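Local coordinates for myosin-4 (Saccharomyces cerevisiae, PDB 3MMI), which is the type V myosin motor that is recruited through SHE3 to ASH1 and other mRNAs and restricts accumulation of certain proteins to the bud, at residues 169-173 with 174-178; 228-231 with 232-235; 236-239 with 240-244; 270-273 with 274-278. One frame throughout, in Å; residues are numbered along the deposited sequence.

Contact 1. Residues 169-173 with 174-178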
# COMPACT_ATOMS: atom_id res chain seq x y z
N GLU A 169 -1.85 -16.91 -4.59
CA GLU A 169 -3.19 -17.54 -4.66
C GLU A 169 -4.09 -17.21 -3.43
O GLU A 169 -4.85 -18.07 -2.88
CB GLU A 169 -3.06 -19.09 -4.80
CG GLU A 169 -2.22 -19.54 -6.04
CD GLU A 169 -2.08 -21.06 -6.14
OE1 GLU A 169 -2.66 -21.64 -7.01
OE2 GLU A 169 -1.41 -21.69 -5.32
N ILE A 170 -4.03 -15.96 -2.99
CA ILE A 170 -4.73 -15.54 -1.80
C ILE A 170 -6.21 -15.89 -1.81
O ILE A 170 -6.74 -16.37 -0.80
CB ILE A 170 -4.49 -14.05 -1.43
CG1 ILE A 170 -3.36 -13.94 -0.37
CG2 ILE A 170 -5.62 -13.53 -0.56
CD1 ILE A 170 -2.06 -13.50 -0.88
N PHE A 171 -6.86 -15.75 -2.94
CA PHE A 171 -8.21 -16.16 -3.08
C PHE A 171 -8.50 -17.62 -2.71
O PHE A 171 -9.39 -17.89 -1.89
CB PHE A 171 -8.77 -15.82 -4.49
CG PHE A 171 -10.20 -16.28 -4.64
CD1 PHE A 171 -11.24 -15.48 -4.15
CD2 PHE A 171 -10.50 -17.54 -5.10
CE1 PHE A 171 -12.63 -15.95 -4.22
CE2 PHE A 171 -11.84 -18.03 -5.14
CZ PHE A 171 -12.92 -17.23 -4.75
N ASP A 172 -7.81 -18.57 -3.34
CA ASP A 172 -8.00 -20.01 -3.09
C ASP A 172 -7.62 -20.42 -1.73
O ASP A 172 -8.17 -21.36 -1.23
CB ASP A 172 -7.23 -20.93 -4.05
CG ASP A 172 -7.89 -21.03 -5.41
OD1 ASP A 172 -9.12 -20.91 -5.47
OD2 ASP A 172 -7.17 -21.20 -6.44
N MET A 173 -6.70 -19.70 -1.13
CA MET A 173 -6.24 -19.97 0.25
C MET A 173 -7.30 -19.54 1.25
O MET A 173 -7.46 -20.15 2.26
CB MET A 173 -4.94 -19.16 0.44
CG MET A 173 -3.94 -19.72 1.39
SD MET A 173 -2.53 -18.69 1.62
CE MET A 173 -2.62 -17.48 0.32
N VAL A 174 -8.03 -18.44 0.97
CA VAL A 174 -8.76 -17.75 2.05
C VAL A 174 -10.22 -17.85 1.84
O VAL A 174 -10.91 -18.19 2.79
CB VAL A 174 -8.37 -16.24 2.24
CG1 VAL A 174 -9.35 -15.55 3.20
CG2 VAL A 174 -6.95 -16.07 2.59
N LEU A 175 -10.70 -17.58 0.63
CA LEU A 175 -12.13 -17.38 0.35
C LEU A 175 -12.88 -18.54 -0.33
O LEU A 175 -14.15 -18.55 -0.33
CB LEU A 175 -12.25 -16.16 -0.57
CG LEU A 175 -11.88 -14.83 0.04
CD1 LEU A 175 -12.09 -13.74 -0.96
CD2 LEU A 175 -12.79 -14.66 1.39
N ASN A 176 -12.11 -19.42 -1.01
CA ASN A 176 -12.68 -20.47 -1.94
C ASN A 176 -13.27 -21.59 -1.14
O ASN A 176 -12.55 -22.41 -0.60
CB ASN A 176 -11.58 -21.05 -2.84
CG ASN A 176 -12.14 -21.94 -3.97
OD1 ASN A 176 -13.30 -22.36 -3.94
ND2 ASN A 176 -11.30 -22.20 -4.96
N GLU A 177 -14.59 -21.62 -1.03
CA GLU A 177 -15.19 -22.61 -0.11
C GLU A 177 -14.96 -24.01 -0.61
O GLU A 177 -14.83 -24.93 0.23
CB GLU A 177 -16.68 -22.35 0.15
CG GLU A 177 -17.58 -22.35 -1.09
CD GLU A 177 -18.32 -23.68 -1.26
OE1 GLU A 177 -18.33 -24.44 -0.27
OE2 GLU A 177 -18.86 -23.97 -2.36
N LYS A 178 -14.79 -24.15 -1.94
CA LYS A 178 -14.43 -25.46 -2.58
C LYS A 178 -13.19 -26.11 -1.95
O LYS A 178 -13.07 -27.33 -1.94
CB LYS A 178 -14.27 -25.39 -4.13
CG LYS A 178 -15.40 -24.67 -4.86
O HOH W 1 -10.13 -21.99 1.14

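Contact 2. Residues 228-231 with 232-235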
# COMPACT_ATOMS: atom_id res chain seq x y z
N PHE A 228 -12.07 -8.39 0.25
CA PHE A 228 -13.46 -7.91 0.29
C PHE A 228 -14.07 -7.90 -1.17
O PHE A 228 -15.20 -8.33 -1.29
CB PHE A 228 -13.55 -6.49 0.82
CG PHE A 228 -14.92 -5.99 0.87
CD1 PHE A 228 -15.78 -6.42 1.91
CD2 PHE A 228 -15.41 -5.14 -0.13
CE1 PHE A 228 -17.05 -6.01 1.93
CE2 PHE A 228 -16.67 -4.65 -0.08
CZ PHE A 228 -17.54 -5.03 0.94
N ASN A 229 -13.38 -7.35 -2.17
CA ASN A 229 -13.91 -7.24 -3.55
C ASN A 229 -14.20 -8.66 -4.08
O ASN A 229 -15.26 -8.92 -4.67
CB ASN A 229 -12.88 -6.50 -4.42
CG ASN A 229 -12.85 -5.01 -4.12
OD1 ASN A 229 -13.63 -4.53 -3.33
ND2 ASN A 229 -11.95 -4.27 -4.81
N ASP A 230 -13.29 -9.60 -3.82
CA ASP A 230 -13.54 -10.99 -4.27
C ASP A 230 -14.61 -11.67 -3.51
O ASP A 230 -15.32 -12.58 -4.03
CB ASP A 230 -12.29 -11.85 -4.19
CG ASP A 230 -11.25 -11.48 -5.25
OD1 ASP A 230 -11.57 -10.68 -6.17
OD2 ASP A 230 -10.07 -11.94 -5.09
N LEU A 231 -14.77 -11.28 -2.24
CA LEU A 231 -15.87 -11.90 -1.49
C LEU A 231 -17.22 -11.53 -2.19
O LEU A 231 -18.12 -12.43 -2.35
CB LEU A 231 -15.89 -11.39 -0.06
CG LEU A 231 -17.16 -11.76 0.70
CD1 LEU A 231 -17.08 -13.24 1.18
CD2 LEU A 231 -17.45 -10.85 1.93
N ILE A 232 -17.34 -10.29 -2.62
CA ILE A 232 -18.56 -9.86 -3.30
C ILE A 232 -18.67 -10.42 -4.76
O ILE A 232 -19.70 -10.80 -5.11
CB ILE A 232 -18.64 -8.31 -3.46
CG1 ILE A 232 -18.76 -7.60 -2.11
CG2 ILE A 232 -19.85 -7.92 -4.38
CD1 ILE A 232 -19.69 -8.22 -1.14
N THR A 233 -17.61 -10.41 -5.55
CA THR A 233 -17.73 -10.62 -7.03
C THR A 233 -17.61 -12.12 -7.33
O THR A 233 -18.31 -12.66 -8.19
CB THR A 233 -16.69 -9.88 -7.85
OG1 THR A 233 -15.37 -10.11 -7.29
CG2 THR A 233 -16.97 -8.51 -7.71
N LYS A 234 -16.79 -12.82 -6.57
CA LYS A 234 -16.37 -14.17 -6.90
C LYS A 234 -16.97 -15.30 -6.05
O LYS A 234 -16.86 -16.49 -6.40
CB LYS A 234 -14.87 -14.28 -6.82
CG LYS A 234 -14.14 -13.85 -8.04
CD LYS A 234 -12.91 -13.13 -7.66
CE LYS A 234 -11.81 -13.29 -8.69
NZ LYS A 234 -11.07 -14.47 -8.24
N CYS A 235 -17.69 -14.99 -4.98
CA CYS A 235 -18.13 -16.04 -4.08
C CYS A 235 -19.62 -16.15 -4.17
O CYS A 235 -20.40 -15.29 -3.66
CB CYS A 235 -17.70 -15.84 -2.61
SG CYS A 235 -15.92 -15.71 -2.36
O HOH W 2 -8.70 -13.50 -7.49

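Contact 3. Residues 236-239 with 240-244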
# COMPACT_ATOMS: atom_id res chain seq x y z
N PRO A 236 -20.05 -17.27 -4.75
CA PRO A 236 -21.40 -17.41 -5.23
C PRO A 236 -22.40 -17.28 -4.03
O PRO A 236 -23.26 -16.34 -4.03
CB PRO A 236 -21.38 -18.82 -5.87
CG PRO A 236 -20.32 -19.60 -5.10
CD PRO A 236 -19.30 -18.54 -4.70
N ALA A 237 -22.32 -18.16 -3.03
CA ALA A 237 -23.30 -18.15 -1.96
C ALA A 237 -22.60 -18.08 -0.61
O ALA A 237 -21.43 -18.50 -0.46
CB ALA A 237 -24.17 -19.38 -1.99
N LEU A 238 -23.26 -17.51 0.38
CA LEU A 238 -22.59 -17.21 1.58
C LEU A 238 -23.51 -17.60 2.70
O LEU A 238 -24.73 -17.48 2.59
CB LEU A 238 -22.22 -15.73 1.68
CG LEU A 238 -21.29 -15.11 0.64
CD1 LEU A 238 -21.12 -13.67 0.95
CD2 LEU A 238 -19.98 -15.82 0.50
N ASN A 239 -22.92 -18.10 3.76
CA ASN A 239 -23.66 -18.37 4.98
C ASN A 239 -22.77 -18.29 6.23
O ASN A 239 -21.59 -18.08 6.11
CB ASN A 239 -24.27 -19.78 4.95
CG ASN A 239 -23.20 -20.83 4.78
OD1 ASN A 239 -22.22 -20.83 5.51
ND2 ASN A 239 -23.33 -21.64 3.74
N TRP A 240 -23.35 -18.51 7.39
CA TRP A 240 -22.65 -18.32 8.70
C TRP A 240 -21.38 -19.23 8.87
O TRP A 240 -20.34 -18.80 9.39
CB TRP A 240 -23.61 -18.46 9.92
CG TRP A 240 -24.02 -19.87 10.15
CD1 TRP A 240 -25.14 -20.52 9.60
CD2 TRP A 240 -23.31 -20.90 10.91
NE1 TRP A 240 -25.15 -21.86 9.96
CE2 TRP A 240 -24.07 -22.12 10.78
CE3 TRP A 240 -22.11 -20.92 11.66
CZ2 TRP A 240 -23.66 -23.35 11.37
CZ3 TRP A 240 -21.69 -22.13 12.26
CH2 TRP A 240 -22.48 -23.34 12.10
N LYS A 241 -21.48 -20.43 8.28
CA LYS A 241 -20.44 -21.36 8.19
C LYS A 241 -19.33 -20.95 7.29
O LYS A 241 -18.16 -21.05 7.69
CB LYS A 241 -21.00 -22.74 7.76
CG LYS A 241 -20.02 -23.87 7.93
CD LYS A 241 -19.55 -23.83 9.39
CE LYS A 241 -18.30 -24.69 9.53
NZ LYS A 241 -18.82 -25.87 10.13
N TYR A 242 -19.67 -20.48 6.10
CA TYR A 242 -18.69 -19.89 5.26
C TYR A 242 -17.93 -18.82 5.99
O TYR A 242 -16.69 -18.69 5.86
CB TYR A 242 -19.32 -19.44 3.92
CG TYR A 242 -18.32 -18.75 2.97
CD1 TYR A 242 -17.62 -19.44 1.98
CD2 TYR A 242 -18.03 -17.42 3.15
CE1 TYR A 242 -16.76 -18.76 1.13
CE2 TYR A 242 -17.16 -16.77 2.31
CZ TYR A 242 -16.56 -17.43 1.32
OH TYR A 242 -15.67 -16.74 0.59
N GLY A 243 -18.69 -17.99 6.75
CA GLY A 243 -18.12 -16.83 7.40
C GLY A 243 -17.11 -17.27 8.45
O GLY A 243 -15.97 -16.80 8.49
N TYR A 244 -17.53 -18.25 9.24
CA TYR A 244 -16.67 -18.82 10.24
C TYR A 244 -15.33 -19.42 9.71
O TYR A 244 -14.25 -19.20 10.27
CB TYR A 244 -17.40 -19.89 11.03
CG TYR A 244 -16.49 -20.60 11.99
CD1 TYR A 244 -16.25 -20.05 13.27
CD2 TYR A 244 -15.84 -21.81 11.64
CE1 TYR A 244 -15.39 -20.66 14.18
CE2 TYR A 244 -14.91 -22.46 12.58
CZ TYR A 244 -14.74 -21.86 13.86
OH TYR A 244 -13.94 -22.38 14.82

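Contact 4. Residues 270-273 with 274-278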
# COMPACT_ATOMS: atom_id res chain seq x y z
N GLN A 270 -12.62 -4.15 6.60
CA GLN A 270 -13.79 -4.39 5.73
C GLN A 270 -14.02 -5.83 5.60
O GLN A 270 -15.15 -6.29 5.76
CB GLN A 270 -13.62 -3.68 4.40
CG GLN A 270 -14.15 -2.26 4.48
CD GLN A 270 -13.18 -1.33 5.11
OE1 GLN A 270 -12.00 -1.40 4.80
NE2 GLN A 270 -13.68 -0.38 5.95
N ILE A 271 -12.94 -6.62 5.39
CA ILE A 271 -13.17 -8.02 5.08
C ILE A 271 -13.50 -8.72 6.39
O ILE A 271 -14.35 -9.57 6.43
CB ILE A 271 -11.99 -8.79 4.35
CG1 ILE A 271 -12.37 -10.24 4.26
CG2 ILE A 271 -10.66 -8.80 5.17
CD1 ILE A 271 -13.55 -10.54 3.27
N ILE A 272 -12.89 -8.29 7.51
CA ILE A 272 -13.26 -8.82 8.82
C ILE A 272 -14.74 -8.51 9.21
O ILE A 272 -15.48 -9.44 9.57
CB ILE A 272 -12.37 -8.29 10.01
CG1 ILE A 272 -10.86 -8.70 9.96
CG2 ILE A 272 -12.97 -8.60 11.40
CD1 ILE A 272 -10.84 -10.03 10.00
N GLN A 273 -15.23 -7.30 9.03
CA GLN A 273 -16.64 -7.03 9.27
C GLN A 273 -17.60 -7.80 8.38
O GLN A 273 -18.63 -8.18 8.84
CB GLN A 273 -16.96 -5.55 9.23
CG GLN A 273 -16.13 -4.69 10.09
CD GLN A 273 -16.67 -4.50 11.44
OE1 GLN A 273 -17.26 -5.39 12.04
NE2 GLN A 273 -16.47 -3.33 11.95
N ALA A 274 -17.22 -8.05 7.12
CA ALA A 274 -18.12 -8.71 6.09
C ALA A 274 -18.31 -10.13 6.59
O ALA A 274 -19.40 -10.66 6.63
CB ALA A 274 -17.40 -8.73 4.72
N VAL A 275 -17.22 -10.79 7.00
CA VAL A 275 -17.45 -12.17 7.40
C VAL A 275 -18.04 -12.24 8.82
O VAL A 275 -18.74 -13.22 9.17
CB VAL A 275 -16.18 -13.10 7.25
CG1 VAL A 275 -15.67 -13.07 5.77
CG2 VAL A 275 -15.08 -12.72 8.24
N LYS A 276 -17.90 -11.22 9.63
CA LYS A 276 -18.60 -11.23 10.89
C LYS A 276 -20.08 -11.03 10.68
O LYS A 276 -20.87 -11.65 11.32
CB LYS A 276 -18.02 -10.25 11.93
CG LYS A 276 -16.70 -10.69 12.55
CD LYS A 276 -16.19 -9.72 13.57
CE LYS A 276 -14.99 -10.25 14.35
NZ LYS A 276 -15.10 -11.63 14.77
N ILE A 277 -20.44 -10.19 9.74
CA ILE A 277 -21.84 -10.00 9.43
C ILE A 277 -22.50 -11.34 9.11
O ILE A 277 -23.63 -11.59 9.45
CB ILE A 277 -21.99 -8.95 8.27
CG1 ILE A 277 -21.94 -7.57 8.93
CG2 ILE A 277 -23.27 -9.16 7.55
CD1 ILE A 277 -21.54 -6.56 8.06
N LEU A 278 -21.76 -12.20 8.42
CA LEU A 278 -22.28 -13.42 7.95
C LEU A 278 -22.61 -14.38 9.10
O LEU A 278 -23.46 -15.32 9.00
CB LEU A 278 -21.27 -14.07 6.99
CG LEU A 278 -21.29 -13.53 5.56
CD1 LEU A 278 -20.07 -14.11 4.79
CD2 LEU A 278 -22.64 -13.76 4.83

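Contact 1. Residues 169-173 with 174-178
The ring of Phe171 lies across the side chains of Leu175 and Asn176, where the short helix 170-174 runs out into the loop that follows it. From CB, the chi1 of 179° sets CG beside the residue's own carbonyl carbon and swings the ring along the helix toward its C-terminal end. On one flank CD1 meets CD1 of Leu175 at 3.7 Å, and CE1 reaches CB of the same leucine. The other flank ends at CE2, which packs on Asn176 CB at 3.8 Å. One ring face looks onto the backbone N of Asn176, while the ring and the side-chain amide of Asn176 stand 38° apart. Lys234, on helix 209-234, makes a cation-pi contact with this ring.

The carbonyl of Phe171 grips the turn as well. Its O accepts from Leu175 N at 2.9 Å and from Val174 N at 3.2 Å, both coming from the same face of the carbonyl plane; a weak bond from Asn176 N is added. The next residue, Asp172, lies side by side with Asn176, whose ND2 donates to Asp172 OD1 at 2.6 Å. The donor sits above the carboxylate plane, although the acceptor lies close to the amide plane of Asn176. A water can donate to either Asp172 O or Asn176 O.

On the inner side, Ile170 CG2 and Val174 CG2 approach to 4.3 Å, and both residues pack on Leu227. Donors from i+3, i+4 and, weakly, i+5 converging on Phe171 O mark the C-terminal end of a short helix, here in the largely helical globular tail of a type V myosin.

Contact 2. Residues 228-231 with 232-235
Hydrogen bonds, apolar packing and a water-bridged charge pair join Asp230 and its neighbours to the residues one turn later, at the end of helix 209-234. The backbone bonds come first: Ile232 N donates to Phe228 O and Lys234 N to Asp230 O, both with i to i+4 spacing. Asn229 O takes two donors from Thr233. The amide N lies in the carbonyl plane at 2.9 Å, whereas OG1, also at 2.9 Å, comes from above it, 43° out of plane. Thr233 chi1 of 49° places OG1 between its own N and carbonyl carbon, from where the hydroxyl can turn back onto the preceding turn. From outside the segments, Lys309 NZ donates to the carbonyls of Leu231 and Ile232.

Apolar contact is looser. Ile232 CG1 lies over one face of the Phe228 ring, 4.1 Å from CE2, and the two side chains run alongside each other. Leu231 CD1 approaches Cys235 SG at 4.5 Å. Beyond the segments, Phe228 and Leu231 both pack on Ala274 of helix 269-279, and Ile232 leans on Ala305 and Ile306.

The charged pair is indirect. Lys234 lies alongside Asp230 with its aliphatic chain against the carboxylate, CD being 3.2 Å from OD1. The ammonium NZ stays 4.2 Å from OD2, beyond a salt bridge, and a water spans the gap by donating to OD2 and accepting from NZ at 2.7 Å. The chemistry implies a helix end satisfied from several sources: Thr233 supplies an additional donor, a lysine from outside meets two late carbonyls, and the opposite charges of Asp230 and Lys234 probably still attract through the water.

Contact 3. Residues 236-239 with 240-244
Asn239 caps the N-terminus of helix 240-257, its side chain accepting from the backbone of Tyr242 in a classic N-cap arrangement. Tyr242 N donates to OD1 at 2.6 Å with an N-H...O angle of 169°, a short and nearly straight bond. The geometry follows from the first torsion: chi1 of 59° holds CG between the backbone N and carbonyl carbon of Asn239, and OD1 is thereby carried over the first helical turn. The backbone carbonyl of the same residue opens the regular helical pattern, accepting from Gly243 N at 3.0 Å, nearly along the C=O axis. One residue thus engages the helix start with both its side chain and its main chain. Past the cap, OD1 also touches Lys241 CB at 3.2 Å.

Tyr242 sends its CB toward the incoming loop, where it packs on Asn239 O at 3.4 Å. The tyrosine hydroxyl bonds to the carbonyl of Leu175 in the loop after helix 170-174. The ring also meets that of Phe180, the two planes being inclined to each other. Trp240, the first residue of the helix, carries Lys241 CB over the centre of one indole face, while its backbone N-H donates to Tyr310 OH.

Leu238, in the incoming loop, makes a CH-pi contact with the Tyr242 ring. Its CD2 lies over one face, offset toward the rim, 3.8 Å from the ring centroid and 25° off the normal, with CE2 of Tyr242 the ring atom nearest to Leu238 CD2 at 3.5 Å.

Contact 4. Residues 270-273 with 274-278
Residues 270-273 and 274-278 form consecutive turns of one alpha-helix, 269-279, in the DIL domain region of the globular tail, and the i to i+4 ladder runs unbroken across the junction. Ala274 N donates to Gln270 O, Val275 N to Ile271 O, Lys276 N to Ile272 O and Ile277 N to Gln273 O, at 2.9 to 3.2 Å. The straightest is the bond of Val275, with an N-H...O angle of 163°. Ile271 O also receives a weak second bond from Ala274 N.

Among the side chains, Ile271 and Val275 make the main apolar contact: CD1 of the isoleucine approaches CG1 of the valine at 4.1 Å and CB of Ala274 at 4.5 Å. For Ile271, chi1 of 174° sets CG1 beside the carbonyl carbon, which lets CD1 reach the next turn. Ile271 and Ala274 pack on Leu231 of helix 209-234, whereas Val275 faces Val246 of helix 240-257; through Ala274 and Ile277 the helix packs on helix 300-308 as well.

The Gln270 amide is held at both ends, NE2 donating to Ala297 O and OE1 accepting from Asn224 ND2. On another flank Ile272 and Lys276 lie side by side. The lysine is extended until its last bend, its NZ making a long, weak ion pair with Asp247, and its CE rests against CG2 of Ile272 at 3.9 Å.

Overall arrangement
From the N terminus, contact 1 covers helix 170-174 and the loop after it, contact 2 the last turns of helix 209-234, contact 3 the linker and the start of helix 240-257, and contact 4 nearly all of helix 269-279. Each closes only a helical turn or cap, and they follow in series, none nesting or crossing; contact 3 begins directly where contact 2 ends. Contacts 2 and 3 each touch all the others, tying these four helices together: Phe171 CE1 lies 3.8 Å from Cys235 SG, Leu231 CD1 3.7 Å from Tyr242 CE2, and Leu238 CB 3.7 Å from Leu278 CD2. Contacts 1 and 4 do not touch, their nearest atoms being about 5 Å apart.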